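Local coordinates for L-amino acid deaminase (Proteus vulgaris, PDB 5I39), which binds FAD and probably acts as a membrane-bound flavoenzyme that oxidatively deaminates L-amino acids, at residues T114-L126 with G275-A289. Numbering follows the deposited sequence. Where two conformers were deposited one is given.
With EDO (1,2-ethanediol), chain I.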
loop_
_atom_site.group_PDB
_atom_site.type_symbol
_atom_site.label_atom_id
_atom_site.label_comp_id
_atom_site.label_asym_id
_atom_site.label_seq_id
_atom_site.Cartn_x
_atom_site.Cartn_y
_atom_site.Cartn_z
ATOM N N THR A 114 -0.280 13.681 5.401
ATOM C CA THR A 114 -0.592 12.581 4.487
ATOM C C THR A 114 -1.851 11.814 4.897
ATOM O O THR A 114 -2.308 10.961 4.140
ATOM C CB THR A 114 0.559 11.557 4.439
ATOM O OG1 THR A 114 0.713 10.950 5.731
ATOM C CG2 THR A 114 1.862 12.212 3.995
ATOM N N THR A 115 -2.369 12.130 6.092
ATOM C CA THR A 115 -3.357 11.364 6.886
ATOM C C THR A 115 -2.758 10.194 7.663
ATOM O O THR A 115 -3.489 9.536 8.403
ATOM C CB THR A 115 -4.634 10.900 6.137
ATOM O OG1 THR A 115 -4.333 9.846 5.214
ATOM C CG2 THR A 115 -5.312 12.061 5.448
ATOM N N TYR A 116 -1.450 9.949 7.560
ATOM C CA TYR A 116 -0.871 8.862 8.339
ATOM C C TYR A 116 -1.025 9.152 9.828
ATOM O O TYR A 116 -0.725 10.265 10.285
ATOM C CB TYR A 116 0.600 8.601 8.033
ATOM C CG TYR A 116 1.065 7.307 8.678
ATOM C CD1 TYR A 116 0.733 6.081 8.114
ATOM C CD2 TYR A 116 1.789 7.303 9.869
ATOM C CE1 TYR A 116 1.117 4.882 8.696
ATOM C CE2 TYR A 116 2.185 6.109 10.461
ATOM C CZ TYR A 116 1.853 4.903 9.866
ATOM O OH TYR A 116 2.250 3.705 10.413
ATOM N N ARG A 117 -1.493 8.144 10.560
ATOM C CA ARG A 117 -1.619 8.203 12.011
ATOM C C ARG A 117 -1.116 6.900 12.599
ATOM O O ARG A 117 -1.331 5.832 12.024
ATOM C CB ARG A 117 -3.083 8.374 12.429
ATOM C CG ARG A 117 -3.762 9.633 11.912
ATOM C CD ARG A 117 -3.273 10.883 12.620
ATOM N NE ARG A 117 -3.970 12.080 12.145
ATOM C CZ ARG A 117 -3.641 12.799 11.069
ATOM N NH1 ARG A 117 -2.590 12.476 10.319
ATOM N NH2 ARG A 117 -4.365 13.866 10.749
ATOM N N THR A 118 -0.461 6.994 13.750
ATOM C CA THR A 118 -0.189 5.817 14.570
ATOM C C THR A 118 -1.430 5.621 15.432
ATOM O O THR A 118 -1.730 6.434 16.308
ATOM C CB THR A 118 1.094 5.992 15.386
ATOM O OG1 THR A 118 2.199 6.079 14.483
ATOM C CG2 THR A 118 1.331 4.804 16.289
ATOM N N GLN A 119 -2.149 4.543 15.142
ATOM C CA GLN A 119 -3.532 4.360 15.566
ATOM C C GLN A 119 -3.757 3.218 16.551
ATOM O O GLN A 119 -4.530 3.365 17.501
ATOM C CB GLN A 119 -4.370 4.114 14.316
ATOM C CG GLN A 119 -5.819 3.766 14.569
ATOM C CD GLN A 119 -6.575 3.672 13.273
ATOM O OE1 GLN A 119 -6.289 2.809 12.445
ATOM N NE2 GLN A 119 -7.534 4.567 13.072
ATOM N N GLY A 120 -3.142 2.070 16.294
ATOM C CA GLY A 120 -3.391 0.878 17.093
ATOM C C GLY A 120 -4.504 0.023 16.515
ATOM O O GLY A 120 -5.512 0.532 16.013
ATOM N N ARG A 121 -4.315 -1.290 16.598
ATOM C CA ARG A 121 -5.203 -2.264 15.973
ATOM C C ARG A 121 -5.428 -3.436 16.906
ATOM O O ARG A 121 -4.469 -4.057 17.361
ATOM C CB ARG A 121 -4.602 -2.769 14.663
ATOM C CG ARG A 121 -5.406 -3.840 13.942
ATOM C CD ARG A 121 -4.701 -4.202 12.653
ATOM N NE ARG A 121 -5.446 -5.137 11.812
ATOM C CZ ARG A 121 -5.467 -6.463 11.962
ATOM N NH1 ARG A 121 -6.180 -7.198 11.119
ATOM N NH2 ARG A 121 -4.792 -7.070 12.940
ATOM N N VAL A 122 -6.700 -3.741 17.154
ATOM C CA VAL A 122 -7.059 -4.896 17.977
ATOM C C VAL A 122 -7.719 -5.944 17.095
ATOM O O VAL A 122 -8.686 -5.670 16.381
ATOM C CB VAL A 122 -7.937 -4.562 19.212
ATOM C CG1 VAL A 122 -7.128 -3.776 20.234
ATOM C CG2 VAL A 122 -9.218 -3.820 18.848
ATOM N N GLU A 123 -7.154 -7.150 17.124
ATOM C CA GLU A 123 -7.714 -8.284 16.395
ATOM C C GLU A 123 -8.022 -9.401 17.381
ATOM O O GLU A 123 -7.114 -10.001 17.961
ATOM C CB GLU A 123 -6.786 -8.793 15.290
ATOM C CG GLU A 123 -7.417 -9.954 14.529
ATOM C CD GLU A 123 -6.662 -10.412 13.299
ATOM O OE1 GLU A 123 -5.758 -9.703 12.819
ATOM O OE2 GLU A 123 -7.004 -11.506 12.799
ATOM N N VAL A 124 -9.308 -9.676 17.569
ATOM C CA VAL A 124 -9.734 -10.803 18.391
ATOM C C VAL A 124 -9.521 -12.087 17.579
ATOM O O VAL A 124 -9.968 -12.163 16.436
ATOM C CB VAL A 124 -11.206 -10.643 18.823
ATOM C CG1 VAL A 124 -11.731 -11.904 19.500
ATOM C CG2 VAL A 124 -11.354 -9.443 19.750
ATOM N N PRO A 125 -8.839 -13.097 18.154
ATOM C CA PRO A 125 -8.604 -14.333 17.403
ATOM C C PRO A 125 -9.894 -15.103 17.118
ATOM O O PRO A 125 -10.878 -14.953 17.837
ATOM C CB PRO A 125 -7.686 -15.139 18.330
ATOM C CG PRO A 125 -7.999 -14.636 19.691
ATOM C CD PRO A 125 -8.266 -13.173 19.509
ATOM N N LEU A 126 -9.876 -15.913 16.067
ATOM C CA LEU A 126 -11.061 -16.674 15.640
ATOM C C LEU A 126 -11.469 -17.766 16.625
ATOM O O LEU A 126 -12.658 -18.010 16.841
ATOM C CB LEU A 126 -10.813 -17.326 14.277
ATOM C CG LEU A 126 -10.830 -16.428 13.043
ATOM C CD1 LEU A 126 -10.328 -17.203 11.835
ATOM C CD2 LEU A 126 -12.227 -15.883 12.777
ATOM N N GLY A 275 -9.940 3.899 16.394
ATOM C CA GLY A 275 -8.979 2.841 16.160
ATOM C C GLY A 275 -9.281 1.948 14.974
ATOM O O GLY A 275 -10.082 2.279 14.094
ATOM N N ASN A 276 -8.604 0.805 14.981
ATOM C CA ASN A 276 -8.674 -0.215 13.947
ATOM C C ASN A 276 -9.063 -1.502 14.667
ATOM O O ASN A 276 -8.396 -1.908 15.624
ATOM C CB ASN A 276 -7.302 -0.323 13.265
ATOM C CG ASN A 276 -7.247 -1.359 12.158
ATOM O OD1 ASN A 276 -8.099 -2.232 12.057
ATOM N ND2 ASN A 276 -6.211 -1.274 11.329
ATOM N N VAL A 277 -10.161 -2.112 14.228
ATOM C CA VAL A 277 -10.749 -3.265 14.905
ATOM C C VAL A 277 -10.988 -4.378 13.893
ATOM O O VAL A 277 -11.445 -4.121 12.779
ATOM C CB VAL A 277 -12.070 -2.857 15.595
ATOM C CG1 VAL A 277 -12.851 -4.063 16.104
ATOM C CG2 VAL A 277 -11.780 -1.898 16.740
ATOM N N ALA A 278 -10.686 -5.609 14.306
ATOM C CA ALA A 278 -10.907 -6.809 13.503
ATOM C C ALA A 278 -11.456 -7.896 14.418
ATOM O O ALA A 278 -10.788 -8.297 15.378
ATOM C CB ALA A 278 -9.610 -7.262 12.857
ATOM N N LEU A 279 -12.672 -8.357 14.132
ATOM C CA LEU A 279 -13.368 -9.304 15.004
ATOM C C LEU A 279 -13.885 -10.507 14.234
ATOM O O LEU A 279 -14.168 -10.397 13.036
ATOM C CB LEU A 279 -14.567 -8.637 15.686
ATOM C CG LEU A 279 -14.281 -7.355 16.463
ATOM C CD1 LEU A 279 -15.570 -6.640 16.832
ATOM C CD2 LEU A 279 -13.465 -7.666 17.706
ATOM N N PRO A 280 -14.052 -11.653 14.925
ATOM C CA PRO A 280 -14.805 -12.778 14.367
ATOM C C PRO A 280 -16.169 -12.342 13.842
ATOM O O PRO A 280 -16.743 -11.377 14.345
ATOM C CB PRO A 280 -14.973 -13.714 15.565
ATOM C CG PRO A 280 -13.787 -13.437 16.415
ATOM C CD PRO A 280 -13.534 -11.966 16.271
ATOM N N GLY A 281 -16.669 -13.059 12.844
ATOM C CA GLY A 281 -17.885 -12.669 12.131
ATOM C C GLY A 281 -17.641 -11.646 11.034
ATOM O O GLY A 281 -18.588 -11.051 10.523
ATOM N N GLY A 282 -16.374 -11.448 10.669
ATOM C CA GLY A 282 -15.990 -10.550 9.586
ATOM C C GLY A 282 -16.267 -9.080 9.826
ATOM O O GLY A 282 -16.697 -8.382 8.914
ATOM N N ILE A 283 -16.009 -8.608 11.045
ATOM C CA ILE A 283 -16.264 -7.211 11.412
ATOM C C ILE A 283 -14.931 -6.463 11.428
ATOM O O ILE A 283 -14.068 -6.724 12.273
ATOM C CB ILE A 283 -16.980 -7.096 12.772
ATOM C CG1 ILE A 283 -18.299 -7.884 12.733
ATOM C CG2 ILE A 283 -17.243 -5.632 13.118
ATOM C CD1 ILE A 283 -18.946 -8.110 14.083
ATOM N N PHE A 284 -14.782 -5.532 10.486
ATOM C CA PHE A 284 -13.529 -4.808 10.280
ATOM C C PHE A 284 -13.824 -3.336 10.086
ATOM O O PHE A 284 -14.593 -2.982 9.195
ATOM C CB PHE A 284 -12.796 -5.332 9.041
ATOM C CG PHE A 284 -12.629 -6.818 9.027
ATOM C CD1 PHE A 284 -11.756 -7.435 9.912
ATOM C CD2 PHE A 284 -13.358 -7.613 8.148
ATOM C CE1 PHE A 284 -11.608 -8.813 9.923
ATOM C CE2 PHE A 284 -13.213 -8.992 8.150
ATOM C CZ PHE A 284 -12.333 -9.594 9.036
ATOM N N PHE A 285 -13.217 -2.477 10.899
ATOM C CA PHE A 285 -13.310 -1.043 10.659
ATOM C C PHE A 285 -12.066 -0.299 11.105
ATOM O O PHE A 285 -11.287 -0.790 11.928
ATOM C CB PHE A 285 -14.568 -0.436 11.288
ATOM C CG PHE A 285 -14.647 -0.566 12.782
ATOM C CD1 PHE A 285 -14.037 0.364 13.615
ATOM C CD2 PHE A 285 -15.372 -1.603 13.360
ATOM C CE1 PHE A 285 -14.135 0.253 14.997
ATOM C CE2 PHE A 285 -15.471 -1.722 14.736
ATOM C CZ PHE A 285 -14.857 -0.791 15.557
ATOM N N ARG A 286 -11.909 0.894 10.541
ATOM C CA ARG A 286 -10.743 1.738 10.772
ATOM C C ARG A 286 -11.169 3.195 10.713
ATOM O O ARG A 286 -11.695 3.644 9.693
ATOM C CB ARG A 286 -9.677 1.482 9.708
ATOM C CG ARG A 286 -8.484 2.420 9.807
ATOM C CD ARG A 286 -7.550 2.276 8.631
ATOM N NE ARG A 286 -8.162 2.664 7.362
ATOM C CZ ARG A 286 -8.306 3.910 6.916
ATOM N NH1 ARG A 286 -7.923 4.970 7.632
ATOM N NH2 ARG A 286 -8.863 4.092 5.736
ATOM N N GLU A 287 -10.915 3.943 11.782
ATOM C CA GLU A 287 -11.203 5.371 11.781
ATOM C C GLU A 287 -10.216 6.113 10.885
ATOM O O GLU A 287 -9.005 5.937 11.001
ATOM C CB GLU A 287 -11.143 5.950 13.188
ATOM C CG GLU A 287 -11.737 7.351 13.242
ATOM C CD GLU A 287 -11.636 8.018 14.591
ATOM O OE1 GLU A 287 -10.862 7.552 15.449
ATOM O OE2 GLU A 287 -12.332 9.036 14.778
ATOM N N GLN A 288 -10.758 6.949 10.004
ATOM C CA GLN A 288 -9.965 7.830 9.153
ATOM C C GLN A 288 -9.593 9.108 9.901
ATOM O O GLN A 288 -10.116 9.389 10.979
ATOM C CB GLN A 288 -10.748 8.180 7.890
ATOM C CG GLN A 288 -11.111 6.979 7.041
ATOM C CD GLN A 288 -11.037 7.292 5.559
ATOM O OE1 GLN A 288 -11.700 8.203 5.056
ATOM N NE2 GLN A 288 -10.225 6.563 4.856
ATOM N N ALA A 289 -8.698 9.894 9.313
ATOM C CA ALA A 289 -8.176 11.091 9.972
ATOM C C ALA A 289 -9.242 12.159 10.220
ATOM O O ALA A 289 -9.091 12.978 11.124
ATOM C CB ALA A 289 -7.014 11.670 9.177
HETATM C C1 EDO I . -10.890 -12.711 13.309
HETATM O O1 EDO I . -9.705 -13.213 13.926
HETATM C C2 EDO I . -10.669 -11.248 12.952
HETATM O O2 EDO I . -9.595 -11.105 12.012
HETATM O O HOH W 1 -6.871 14.808 11.758
HETATM O O HOH W 2 -4.326 0.890 12.139
HETATM O O HOH W 3 -8.393 6.233 15.448
#
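Val122 is held between Asn276 and Ala278 by two backbone bonds, its N donating to Asn276 O (2.9 Å) and its O accepting from Ala278 N. Val124 N adds a third to Ala278 O, while Asn276 N reaches Gly120 O in only a weak bond. Alternation between two residues of the partner strand is the parallel pattern, and strands 121-123 and 276-279 run just 5° apart. Ahead of this pairing Gln119 reaches across with an extended chain: with CG trans to the backbone N (chi1 174°), NE2 meets a lone pair of Glu287 O at 2.9 Å in a distinctly bent bond. Its amide is gripped further by two waters, one linking OE1 to Asn276 ND2, the other joining NE2 to Gly275 N and Glu287 OE1. Asn276 and Arg121 NE also pair with Gln82, and Arg286 NH2 with Tyr80 O, tying the contact to two FAD-binding residues.

On the face shared by Arg121, Glu123, Asn276 and Ala278, the aliphatic part of Arg121 runs over the Asn276 amide, CG lying 3.6 Å from Asn276 CG, and the guanidinium and amide planes are nearly perpendicular (83°). The guanidinium is fixed by Glu123, whose OE1 receives both NH1 and NH2, and one of its faces rests on Ala278 CB. On the opposite side of the sheet, Val122, in the conformer modelled here, lies beside Val277. Farther on, Val124 CG2 presses tightly on Leu279 CD2 (3.4 Å) and CG1 sits against Pro280 CD. An ethanediol, probably from the crystallisation liquor, bridges Glu123 OE2 and Val124 O. At the far end Ala289 CB packs on Thr115 CB and over the Arg117 guanidinium, which also pairs with Asp113.

The parallel pair lies within a branched mixed sheet: strand 117-123 also pairs antiparallel with 175-178 and 182-183, and hairpin 276-287 continues to 293-295, with helix 318-331 against Leu279 and Phe285.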